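Local atomic coordinates of YohF (Salmonella typhimurium, PDB entry 6WON), a protein that probably works as an NAD(P)-dependent oxidoreductase of the short-chain dehydrogenase/reductase family, with acetoin as its presumed substrate. Residues V6-A11 with Q71-L76; A19-L24 with I31-H36; G81-L86 with Q122-H127. All blocks are in the same frame, centred on the assembly; numbering follows the deposited sequence.

Contact 1: residues V6-A11 with Q71-L76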
ATOM      1  N   VAL B   6      22.910  18.087  16.999  1.00 24.62           N
ATOM      2  CA  VAL B   6      23.138  16.843  17.718  1.00 23.08           C
ATOM      3  C   VAL B   6      22.234  15.767  17.135  1.00 22.62           C
ATOM      4  O   VAL B   6      21.028  15.986  16.962  1.00 23.06           O
ATOM      5  CB  VAL B   6      22.888  17.012  19.231  1.00 24.81           C
ATOM      6  CG1 VAL B   6      22.894  15.653  19.931  1.00 24.43           C
ATOM      7  CG2 VAL B   6      23.933  17.941  19.833  1.00 24.02           C
ATOM      8  N   ALA B   7      22.820  14.616  16.824  1.00 20.69           N
ATOM      9  CA  ALA B   7      22.081  13.424  16.443  1.00 22.10           C
ATOM     10  C   ALA B   7      22.259  12.362  17.517  1.00 23.93           C
ATOM     11  O   ALA B   7      23.383  12.103  17.963  1.00 22.13           O
ATOM     12  CB  ALA B   7      22.556  12.868  15.101  1.00 21.19           C
ATOM     13  N   ILE B   8      21.160  11.743  17.923  1.00 26.16           N
ATOM     14  CA  ILE B   8      21.212  10.585  18.803  1.00 23.63           C
ATOM     15  C   ILE B   8      20.762   9.367  18.012  1.00 24.06           C
ATOM     16  O   ILE B   8      19.734   9.405  17.327  1.00 24.77           O
ATOM     17  CB  ILE B   8      20.367  10.802  20.063  1.00 22.90           C
ATOM     18  CG1 ILE B   8      21.105  11.797  20.963  1.00 26.59           C
ATOM     19  CG2 ILE B   8      20.143   9.472  20.775  1.00 22.24           C
ATOM     20  CD1 ILE B   8      20.285  12.293  22.091  1.00 31.85           C
ATOM     21  N   VAL B   9      21.569   8.313  18.055  1.00 23.47           N
ATOM     22  CA  VAL B   9      21.292   7.067  17.359  1.00 22.38           C
ATOM     23  C   VAL B   9      21.309   5.969  18.405  1.00 26.86           C
ATOM     24  O   VAL B   9      22.346   5.734  19.046  1.00 26.47           O
ATOM     25  CB  VAL B   9      22.325   6.782  16.256  1.00 22.29           C
ATOM     26  CG1 VAL B   9      21.910   5.558  15.451  1.00 20.47           C
ATOM     27  CG2 VAL B   9      22.509   8.013  15.350  1.00 22.76           C
ATOM     28  N   THR B  10      20.176   5.292  18.580  1.00 25.69           N
ATOM     29  CA  THR B  10      20.147   4.217  19.561  1.00 27.05           C
ATOM     30  C   THR B  10      20.812   2.966  19.003  1.00 29.10           C
ATOM     31  O   THR B  10      20.820   2.723  17.792  1.00 29.73           O
ATOM     32  CB  THR B  10      18.715   3.898  20.003  1.00 25.45           C
ATOM     33  OG1 THR B  10      17.955   3.411  18.893  1.00 27.98           O
ATOM     34  CG2 THR B  10      18.051   5.143  20.569  1.00 22.86           C
ATOM     35  N   ALA B  11      21.380   2.173  19.911  1.00 30.24           N
ATOM     36  CA  ALA B  11      22.028   0.911  19.566  1.00 28.82           C
ATOM     37  C   ALA B  11      23.085   1.119  18.487  1.00 27.30           C
ATOM     38  O   ALA B  11      23.201   0.338  17.542  1.00 30.28           O
ATOM     39  CB  ALA B  11      20.997  -0.146  19.139  1.00 25.93           C
ATOM     40  N   GLN B  71      14.947   6.766  30.301  1.00 31.19           N
ATOM     41  CA  GLN B  71      15.491   8.003  30.857  1.00 33.97           C
ATOM     42  C   GLN B  71      16.933   8.243  30.416  1.00 36.57           C
ATOM     43  O   GLN B  71      17.384   9.397  30.357  1.00 37.00           O
ATOM     44  CB  GLN B  71      15.390   7.984  32.380  1.00 40.81           C
ATOM     45  CG  GLN B  71      14.006   8.356  32.909  1.00 43.15           C
ATOM     46  CD  GLN B  71      13.500   9.662  32.317  1.00 43.22           C
ATOM     47  OE1 GLN B  71      14.064  10.738  32.567  1.00 39.51           O
ATOM     48  NE2 GLN B  71      12.440   9.574  31.516  1.00 42.00           N
ATOM     49  N   ALA B  72      17.666   7.177  30.076  1.00 34.47           N
ATOM     50  CA  ALA B  72      19.031   7.353  29.585  1.00 33.65           C
ATOM     51  C   ALA B  72      19.082   8.257  28.350  1.00 32.47           C
ATOM     52  O   ALA B  72      20.099   8.918  28.098  1.00 30.20           O
ATOM     53  CB  ALA B  72      19.650   5.986  29.288  1.00 31.44           C
ATOM     54  N   ILE B  73      18.003   8.309  27.570  1.00 31.54           N
ATOM     55  CA  ILE B  73      17.956   9.256  26.458  1.00 27.21           C
ATOM     56  C   ILE B  73      17.982  10.691  26.971  1.00 28.33           C
ATOM     57  O   ILE B  73      18.685  11.551  26.422  1.00 28.53           O
ATOM     58  CB  ILE B  73      16.715   8.993  25.592  1.00 30.68           C
ATOM     59  CG1 ILE B  73      16.776   7.579  25.003  1.00 30.75           C
ATOM     60  CG2 ILE B  73      16.613  10.041  24.485  1.00 30.80           C
ATOM     61  CD1 ILE B  73      17.852   7.385  23.959  1.00 30.45           C
ATOM     62  N   GLU B  74      17.213  10.976  28.025  1.00 29.21           N
ATOM     63  CA  GLU B  74      17.209  12.319  28.597  1.00 28.30           C
ATOM     64  C   GLU B  74      18.581  12.682  29.157  1.00 29.90           C
ATOM     65  O   GLU B  74      19.020  13.834  29.042  1.00 28.85           O
ATOM     66  CB  GLU B  74      16.132  12.423  29.678  1.00 31.69           C
ATOM     67  CG  GLU B  74      16.150  13.726  30.472  1.00 35.83           C
ATOM     68  CD  GLU B  74      15.775  14.939  29.631  1.00 37.22           C
ATOM     69  OE1 GLU B  74      15.185  14.771  28.541  1.00 35.87           O
ATOM     70  OE2 GLU B  74      16.074  16.073  30.068  1.00 39.36           O
ATOM     71  N   HIS B  75      19.287  11.706  29.738  1.00 29.44           N
ATOM     72  CA  HIS B  75      20.618  11.995  30.270  1.00 35.63           C
ATOM     73  C   HIS B  75      21.611  12.285  29.149  1.00 30.99           C
ATOM     74  O   HIS B  75      22.450  13.188  29.273  1.00 33.04           O
ATOM     75  CB  HIS B  75      21.114  10.834  31.125  1.00 42.10           C
ATOM     76  CG  HIS B  75      20.220  10.515  32.280  1.00 52.87           C
ATOM     77  ND1 HIS B  75      19.859  11.452  33.224  1.00 58.17           N
ATOM     78  CD2 HIS B  75      19.611   9.360  32.645  1.00 56.04           C
ATOM     79  CE1 HIS B  75      19.066  10.891  34.119  1.00 59.89           C
ATOM     80  NE2 HIS B  75      18.900   9.621  33.792  1.00 58.46           N
ATOM     81  N   LEU B  76      21.540  11.521  28.059  1.00 26.95           N
ATOM     82  CA  LEU B  76      22.419  11.762  26.918  1.00 27.81           C
ATOM     83  C   LEU B  76      22.168  13.145  26.322  1.00 27.71           C
ATOM     84  O   LEU B  76      23.109  13.911  26.080  1.00 28.51           O
ATOM     85  CB  LEU B  76      22.213  10.667  25.870  1.00 26.12           C
ATOM     86  CG  LEU B  76      23.179  10.594  24.685  1.00 30.98           C
ATOM     87  CD1 LEU B  76      24.624  10.578  25.155  1.00 29.66           C
ATOM     88  CD2 LEU B  76      22.875   9.352  23.826  1.00 31.22           C
TER

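Contact 2: residues A19-L24 with I31-H36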
ATOM      1  N   ALA B  19      26.744   2.538  11.687  1.00 25.68           N
ATOM      2  CA  ALA B  19      26.927   3.183  10.391  1.00 27.37           C
ATOM      3  C   ALA B  19      26.242   4.550  10.347  1.00 25.21           C
ATOM      4  O   ALA B  19      26.835   5.530   9.879  1.00 23.29           O
ATOM      5  CB  ALA B  19      26.425   2.262   9.271  1.00 26.00           C
ATOM      6  N   CYS B  20      25.006   4.647  10.860  1.00 23.39           N
ATOM      7  CA  CYS B  20      24.330   5.946  10.932  1.00 22.91           C
ATOM      8  C   CYS B  20      25.109   6.930  11.787  1.00 23.12           C
ATOM      9  O   CYS B  20      25.312   8.089  11.399  1.00 24.63           O
ATOM     10  CB  CYS B  20      22.900   5.792  11.475  1.00 21.69           C
ATOM     11  SG  CYS B  20      21.799   4.766  10.463  1.00 25.26           S
ATOM     12  N   ALA B  21      25.546   6.492  12.967  1.00 24.96           N
ATOM     13  CA  ALA B  21      26.226   7.413  13.872  1.00 23.83           C
ATOM     14  C   ALA B  21      27.493   7.974  13.238  1.00 24.79           C
ATOM     15  O   ALA B  21      27.786   9.171  13.361  1.00 25.60           O
ATOM     16  CB  ALA B  21      26.552   6.710  15.190  1.00 20.56           C
ATOM     17  N   LEU B  22      28.258   7.123  12.559  1.00 28.20           N
ATOM     18  CA  LEU B  22      29.528   7.562  11.994  1.00 28.79           C
ATOM     19  C   LEU B  22      29.313   8.457  10.776  1.00 30.72           C
ATOM     20  O   LEU B  22      30.048   9.429  10.574  1.00 33.55           O
ATOM     21  CB  LEU B  22      30.379   6.343  11.635  1.00 28.40           C
ATOM     22  CG  LEU B  22      30.972   5.565  12.824  1.00 29.63           C
ATOM     23  CD1 LEU B  22      31.927   4.479  12.322  1.00 32.23           C
ATOM     24  CD2 LEU B  22      31.698   6.487  13.778  1.00 28.60           C
ATOM     25  N   LEU B  23      28.320   8.145   9.946  1.00 28.92           N
ATOM     26  CA  LEU B  23      28.066   9.002   8.798  1.00 27.98           C
ATOM     27  C   LEU B  23      27.562  10.368   9.243  1.00 25.78           C
ATOM     28  O   LEU B  23      27.975  11.396   8.691  1.00 26.66           O
ATOM     29  CB  LEU B  23      27.075   8.335   7.854  1.00 23.41           C
ATOM     30  CG  LEU B  23      26.862   9.000   6.502  1.00 25.92           C
ATOM     31  CD1 LEU B  23      28.211   9.374   5.808  1.00 26.85           C
ATOM     32  CD2 LEU B  23      26.032   8.074   5.636  1.00 26.37           C
ATOM     33  N   LEU B  24      26.703  10.400  10.265  1.00 20.50           N
ATOM     34  CA  LEU B  24      26.201  11.678  10.758  1.00 22.55           C
ATOM     35  C   LEU B  24      27.322  12.493  11.386  1.00 23.39           C
ATOM     36  O   LEU B  24      27.407  13.707  11.168  1.00 25.41           O
ATOM     37  CB  LEU B  24      25.060  11.454  11.758  1.00 22.79           C
ATOM     38  CG  LEU B  24      23.763  10.900  11.156  1.00 23.65           C
ATOM     39  CD1 LEU B  24      22.727  10.517  12.237  1.00 22.22           C
ATOM     40  CD2 LEU B  24      23.178  11.875  10.129  1.00 26.72           C
ATOM     41  N   ILE B  31      27.335  13.629  18.240  1.00 26.31           N
ATOM     42  CA  ILE B  31      26.704  12.310  18.190  1.00 27.38           C
ATOM     43  C   ILE B  31      26.463  11.792  19.604  1.00 24.38           C
ATOM     44  O   ILE B  31      27.381  11.766  20.427  1.00 22.88           O
ATOM     45  CB  ILE B  31      27.565  11.300  17.408  1.00 29.76           C
ATOM     46  CG1 ILE B  31      27.552  11.633  15.926  1.00 33.04           C
ATOM     47  CG2 ILE B  31      27.069   9.885  17.646  1.00 31.41           C
ATOM     48  CD1 ILE B  31      26.169  11.700  15.346  1.00 34.59           C
ATOM     49  N   GLY B  32      25.233  11.341  19.867  1.00 22.46           N
ATOM     50  CA  GLY B  32      24.949  10.501  21.016  1.00 23.47           C
ATOM     51  C   GLY B  32      24.789   9.049  20.595  1.00 23.43           C
ATOM     52  O   GLY B  32      24.057   8.740  19.649  1.00 23.96           O
ATOM     53  N   ILE B  33      25.471   8.165  21.326  1.00 25.70           N
ATOM     54  CA  ILE B  33      25.530   6.733  21.044  1.00 26.34           C
ATOM     55  C   ILE B  33      24.968   5.990  22.248  1.00 27.38           C
ATOM     56  O   ILE B  33      25.422   6.212  23.376  1.00 30.12           O
ATOM     57  CB  ILE B  33      26.983   6.292  20.764  1.00 27.70           C
ATOM     58  CG1 ILE B  33      27.475   6.829  19.423  1.00 28.70           C
ATOM     59  CG2 ILE B  33      27.143   4.780  20.849  1.00 27.62           C
ATOM     60  CD1 ILE B  33      28.953   7.240  19.445  1.00 31.06           C
ATOM     61  N   THR B  34      23.990   5.109  22.027  1.00 27.88           N
ATOM     62  CA  THR B  34      23.527   4.238  23.104  1.00 26.50           C
ATOM     63  C   THR B  34      23.887   2.790  22.796  1.00 30.32           C
ATOM     64  O   THR B  34      24.024   2.396  21.633  1.00 28.45           O
ATOM     65  CB  THR B  34      22.017   4.362  23.370  1.00 24.06           C
ATOM     66  OG1 THR B  34      21.264   3.517  22.472  1.00 25.90           O
ATOM     67  CG2 THR B  34      21.570   5.799  23.238  1.00 20.68           C
ATOM     68  N   TRP B  35      24.054   2.004  23.863  1.00 30.77           N
ATOM     69  CA  TRP B  35      24.461   0.613  23.761  1.00 30.95           C
ATOM     70  C   TRP B  35      23.748  -0.210  24.826  1.00 32.16           C
ATOM     71  O   TRP B  35      23.500   0.260  25.945  1.00 32.13           O
ATOM     72  CB  TRP B  35      25.984   0.459  23.912  1.00 32.67           C
ATOM     73  CG  TRP B  35      26.546   1.049  25.183  1.00 33.67           C
ATOM     74  CD1 TRP B  35      26.942   2.340  25.381  1.00 33.54           C
ATOM     75  CD2 TRP B  35      26.794   0.361  26.423  1.00 34.85           C
ATOM     76  NE1 TRP B  35      27.416   2.502  26.661  1.00 32.44           N
ATOM     77  CE2 TRP B  35      27.334   1.306  27.324  1.00 35.57           C
ATOM     78  CE3 TRP B  35      26.601  -0.958  26.861  1.00 33.72           C
ATOM     79  CZ2 TRP B  35      27.686   0.977  28.638  1.00 30.95           C
ATOM     80  CZ3 TRP B  35      26.954  -1.285  28.173  1.00 36.55           C
ATOM     81  CH2 TRP B  35      27.487  -0.318  29.044  1.00 35.71           C
ATOM     82  N   HIS B  36      23.426  -1.439  24.491  1.00 31.55           N
ATOM     83  CA  HIS B  36      22.730  -2.317  25.384  1.00 29.77           C
ATOM     84  C   HIS B  36      23.690  -3.172  26.205  1.00 33.72           C
ATOM     85  O   HIS B  36      23.634  -3.119  27.365  1.00 35.14           O
ATOM     86  CB  HIS B  36      21.753  -3.156  24.639  1.00 30.65           C
ATOM     87  CG  HIS B  36      21.079  -4.181  25.479  1.00 36.43           C
ATOM     88  ND1 HIS B  36      20.004  -3.901  26.280  1.00 36.57           N
ATOM     89  CD2 HIS B  36      21.340  -5.491  25.647  1.00 39.95           C
ATOM     90  CE1 HIS B  36      19.629  -4.994  26.898  1.00 39.79           C
ATOM     91  NE2 HIS B  36      20.428  -5.970  26.538  1.00 42.96           N
TER

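Contact 3: residues G81-L86 with Q122-H127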
ATOM      1  N   GLY B  81      23.602  18.653  25.332  1.00 32.05           N
ATOM      2  CA  GLY B  81      23.098  20.009  25.435  1.00 33.31           C
ATOM      3  C   GLY B  81      21.933  20.340  24.519  1.00 31.54           C
ATOM      4  O   GLY B  81      21.413  21.459  24.597  1.00 32.81           O
ATOM      5  N   ARG B  82      21.509  19.411  23.664  1.00 26.18           N
ATOM      6  CA  ARG B  82      20.405  19.614  22.734  1.00 28.19           C
ATOM      7  C   ARG B  82      20.253  18.324  21.931  1.00 28.02           C
ATOM      8  O   ARG B  82      21.102  17.427  22.002  1.00 26.00           O
ATOM      9  CB  ARG B  82      20.653  20.803  21.799  1.00 30.72           C
ATOM     10  CG  ARG B  82      21.873  20.615  20.908  1.00 26.19           C
ATOM     11  CD  ARG B  82      22.026  21.750  19.911  1.00 35.44           C
ATOM     12  NE  ARG B  82      20.881  21.873  19.009  1.00 28.24           N
ATOM     13  CZ  ARG B  82      20.102  22.949  18.940  1.00 32.76           C
ATOM     14  NH1 ARG B  82      20.337  23.993  19.733  1.00 33.59           N
ATOM     15  NH2 ARG B  82      19.089  22.988  18.078  1.00 30.99           N
ATOM     16  N   VAL B  83      19.160  18.238  21.164  1.00 23.52           N
ATOM     17  CA  VAL B  83      18.974  17.151  20.204  1.00 25.96           C
ATOM     18  C   VAL B  83      18.215  17.684  18.993  1.00 29.69           C
ATOM     19  O   VAL B  83      17.204  18.380  19.133  1.00 28.99           O
ATOM     20  CB  VAL B  83      18.256  15.926  20.819  1.00 25.01           C
ATOM     21  CG1 VAL B  83      16.929  16.305  21.458  1.00 26.12           C
ATOM     22  CG2 VAL B  83      18.076  14.859  19.782  1.00 21.95           C
ATOM     23  N   ASP B  84      18.743  17.396  17.801  1.00 31.22           N
ATOM     24  CA  ASP B  84      18.147  17.784  16.528  1.00 29.95           C
ATOM     25  C   ASP B  84      17.746  16.591  15.674  1.00 26.48           C
ATOM     26  O   ASP B  84      16.824  16.705  14.862  1.00 24.71           O
ATOM     27  CB  ASP B  84      19.124  18.658  15.720  1.00 30.96           C
ATOM     28  CG  ASP B  84      19.574  19.890  16.483  1.00 36.84           C
ATOM     29  OD1 ASP B  84      18.826  20.901  16.479  1.00 38.63           O
ATOM     30  OD2 ASP B  84      20.671  19.849  17.092  1.00 35.77           O
ATOM     31  N   VAL B  85      18.410  15.453  15.845  1.00 26.70           N
ATOM     32  CA  VAL B  85      18.109  14.228  15.119  1.00 23.90           C
ATOM     33  C   VAL B  85      18.002  13.085  16.118  1.00 19.32           C
ATOM     34  O   VAL B  85      18.891  12.908  16.955  1.00 20.55           O
ATOM     35  CB  VAL B  85      19.197  13.922  14.072  1.00 27.85           C
ATOM     36  CG1 VAL B  85      18.990  12.541  13.467  1.00 27.30           C
ATOM     37  CG2 VAL B  85      19.188  14.975  12.975  1.00 30.03           C
ATOM     38  N   LEU B  86      16.934  12.296  16.020  1.00 21.05           N
ATOM     39  CA  LEU B  86      16.859  11.007  16.695  1.00 21.82           C
ATOM     40  C   LEU B  86      16.738   9.922  15.637  1.00 24.35           C
ATOM     41  O   LEU B  86      15.927  10.039  14.708  1.00 26.09           O
ATOM     42  CB  LEU B  86      15.674  10.925  17.668  1.00 19.87           C
ATOM     43  CG  LEU B  86      15.477   9.551  18.322  1.00 21.83           C
ATOM     44  CD1 LEU B  86      16.706   9.219  19.172  1.00 22.61           C
ATOM     45  CD2 LEU B  86      14.195   9.488  19.157  1.00 19.96           C
ATOM     46  N   GLN B 122       9.250  10.544  22.268  1.00 23.92           N
ATOM     47  CA  GLN B 122       8.627  11.586  23.084  1.00 26.56           C
ATOM     48  C   GLN B 122       9.682  12.499  23.684  1.00 29.06           C
ATOM     49  O   GLN B 122       9.586  13.732  23.612  1.00 28.59           O
ATOM     50  CB  GLN B 122       7.808  10.958  24.213  1.00 26.57           C
ATOM     51  CG  GLN B 122       6.413  10.514  23.870  1.00 28.22           C
ATOM     52  CD  GLN B 122       5.660  10.049  25.113  1.00 29.61           C
ATOM     53  OE1 GLN B 122       6.175   9.247  25.895  1.00 28.50           O
ATOM     54  NE2 GLN B 122       4.449  10.566  25.308  1.00 25.78           N
ATOM     55  N   ILE B 123      10.697  11.896  24.296  1.00 30.33           N
ATOM     56  CA  ILE B 123      11.724  12.669  24.982  1.00 29.61           C
ATOM     57  C   ILE B 123      12.451  13.572  24.001  1.00 28.65           C
ATOM     58  O   ILE B 123      12.660  14.760  24.269  1.00 31.89           O
ATOM     59  CB  ILE B 123      12.689  11.723  25.716  1.00 28.77           C
ATOM     60  CG1 ILE B 123      11.965  11.089  26.909  1.00 25.94           C
ATOM     61  CG2 ILE B 123      13.953  12.473  26.136  1.00 30.56           C
ATOM     62  CD1 ILE B 123      12.684   9.893  27.487  1.00 26.37           C
ATOM     63  N   ALA B 124      12.835  13.030  22.840  1.00 25.18           N
ATOM     64  CA  ALA B 124      13.552  13.847  21.868  1.00 27.27           C
ATOM     65  C   ALA B 124      12.655  14.955  21.325  1.00 27.43           C
ATOM     66  O   ALA B 124      13.101  16.099  21.162  1.00 26.38           O
ATOM     67  CB  ALA B 124      14.094  12.977  20.725  1.00 25.85           C
ATOM     68  N   ALA B 125      11.385  14.637  21.064  1.00 26.55           N
ATOM     69  CA  ALA B 125      10.471  15.624  20.495  1.00 25.69           C
ATOM     70  C   ALA B 125      10.212  16.769  21.474  1.00 28.58           C
ATOM     71  O   ALA B 125      10.124  17.937  21.064  1.00 29.59           O
ATOM     72  CB  ALA B 125       9.165  14.942  20.091  1.00 23.31           C
ATOM     73  N   ARG B 126      10.117  16.463  22.771  1.00 28.59           N
ATOM     74  CA  ARG B 126       9.971  17.522  23.770  1.00 29.49           C
ATOM     75  C   ARG B 126      11.131  18.508  23.708  1.00 29.06           C
ATOM     76  O   ARG B 126      10.931  19.724  23.826  1.00 29.66           O
ATOM     77  CB  ARG B 126       9.865  16.925  25.178  1.00 30.13           C
ATOM     78  CG  ARG B 126       8.477  16.423  25.549  1.00 31.89           C
ATOM     79  CD  ARG B 126       8.537  15.431  26.717  1.00 35.34           C
ATOM     80  NE  ARG B 126       7.317  14.625  26.828  1.00 38.09           N
ATOM     81  CZ  ARG B 126       7.242  13.437  27.430  1.00 43.80           C
ATOM     82  NH1 ARG B 126       8.320  12.882  27.986  1.00 43.63           N
ATOM     83  NH2 ARG B 126       6.081  12.791  27.472  1.00 46.36           N
ATOM     84  N   HIS B 127      12.356  18.008  23.530  1.00 27.07           N
ATOM     85  CA  HIS B 127      13.497  18.916  23.451  1.00 29.13           C
ATOM     86  C   HIS B 127      13.473  19.707  22.152  1.00 27.94           C
ATOM     87  O   HIS B 127      13.802  20.899  22.139  1.00 26.51           O
ATOM     88  CB  HIS B 127      14.807  18.146  23.588  1.00 25.80           C
ATOM     89  CG  HIS B 127      15.131  17.765  24.998  1.00 27.95           C
ATOM     90  ND1 HIS B 127      15.931  18.542  25.814  1.00 28.18           N
ATOM     91  CD2 HIS B 127      14.743  16.705  25.748  1.00 28.77           C
ATOM     92  CE1 HIS B 127      16.026  17.974  27.003  1.00 29.16           C
ATOM     93  NE2 HIS B 127      15.321  16.854  26.989  1.00 30.19           N
TER

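Contact 1: residues V6-A11 with Q71-L76
Ile8 of strand 6-9 and Thr10 just past its end meet Ile73 and Leu76 of the helix in a purely apolar, fully buried contact on one face of the central parallel sheet. About 170 Å² is buried in all, and Ile8 supplies the largest share. Its side chain and that of Leu76 reach toward each other tip to tip. Leu76 CD2 lies 4.1 Å from Ile8 CG2 and is almost as near Ile8 CG1, so a single methyl sits against both branches of the isoleucine. Leu76 can present that methyl because its CG stands anti to the backbone N (chi1 -171°), which carries the branch out from the helix toward the sheet.

One turn earlier, Ile73 makes its contact with segment 6-11 through CD1, the end of its longer branch. This CD1 comes to 4.1 Å from Thr10 CG2, with the two side chains crossing at about a right angle, and to 4.4 Å from Ile8 CG2. Thr10 has two roles: its methyl joins this apolar layer, while OG1 is hydrogen-bonded to Asn89 N, just beyond the end of the neighbouring strand. The spacings are ordinary van der Waals distances, and the backbones stay well apart: even the closest CA atoms, those of Ile8 and Leu76, are 8.3 Å from each other.

Helix 71-80 has further neighbours on the sheet and beside it. Leu76 also touches Thr34 of strand 30-35 and Glu57 and Ile59 of strand 56-60, whereas Ile73 leans on Cys120 and Ile123 of helix 103-131, the next helix along this face of the sheet.

Contact 2: residues A19-L24 with I31-H36
Helix 19-24 runs nearly antiparallel to strand 31-35, at 166° between their directions and with the axes approaching to 9.0 Å, and the backbones come nearest at Ala21 and Ile31, whose CA atoms are 6.5 Å apart. A small residue on the helix makes that closeness possible. The methyl of Ala21 points at the sheet, and Ala21 CB lies 4.0 Å from Ile31 CG2, while the other branch of the isoleucine lies against the helix backbone, Ile31 CG1 being 3.6 Å from Ala21 O. Here Ile31 is bent at its second torsion (chi2 -56°), and the bend carries CD1 to 3.8 Å from Leu24 CB. One isoleucine thus reaches across nearly one helical turn, from Ala21 to Leu24.

Ile33, two residues along the strand, makes a lighter contact; its CG1 comes to 4.3 Å from Ala21 CB. On the sheet side Leu24 also rests on Ala7 and Val9, and Ile31 on Ala7, which ties the helix to two adjacent strands. Elsewhere the helix meets other helices: Leu22 touches helix 39-50, and Cys20 and Leu23 touch helix 216-226.

Strand 6-9, helix 15-27 and strand 30-35 form the first beta-alpha-beta crossover of a Rossmann fold, right-handed as in this family, the unit that in short-chain dehydrogenases binds the dinucleotide cofactor.

Contact 3: residues G81-L86 with Q122-H127
Val83 and Leu86 press on Ala124 and His127 in a close apolar patch, while the charged residues around them turn elsewhere. The tightest point is Val83 CG1, which lies 3.5 Å from His127 CB, the two side chains crossing at about a right angle. With chi1 at 55°, CG1 stands between the backbone N and the carbonyl carbon of its own residue, and from there it also reaches Ala124 O at 3.8 Å. Leu86 completes the patch: its CD2 is 3.8 Å from Ala124 CB, and its own CB is scarcely farther. The alanine methyl fits between the valine and the leucine, letting the CA atoms of Val83 and Ala124 come within 6.6 Å.

The looser side lies toward Arg82 and His127, both partly exposed, and exposed Gly81, the first residue past helix 71-80, whose positive phi would jam a side chain against the preceding carbonyl. Arg82 grips Asp84 side-on, NE to OD2 at 2.8 Å and NH2 to OD1 at 2.6 Å. Both acceptors lie close to the guanidinium plane, and the two bonds fix how the guanidinium is turned. The Asp84 carboxylate is buried, held by Arg82 and by Val6 N.

Helix 103-131 is shared by several neighbours. His127 NE2 is hydrogen-bonded to Glu74 OE1 of helix 71-80, and Ile123 packs on Ile77 of that helix; Val83 and Leu86 also touch Ile8 of strand 6-9. From the other flank, Gln122 bonds to Phe98 O and Met101 O of a neighbouring subunit, and Arg126 bonds to Ile99 O of that neighbouring subunit.

In the fold
Strand 6-9 stands at the middle of the arrangement. Its backbone joins contact 2 through Ala7 O and Gly32 N, 2.8 Å apart, and contact 3 through Ile8 N and Val85 O, at 2.7 Å. Contacts 1 and 3 share one face of the sheet, their centres about 8 Å apart; contact 2 packs the opposite face, its centre about 9 Å from that of contact 1 and about 15 Å from that of contact 3. Gly32 lets Leu76 CD2 approach its CA to 3.7 Å. In this family the cofactor lies across the C-terminal strand ends, where Ala11 N and Thr34 OG1 link contacts 1 and 2.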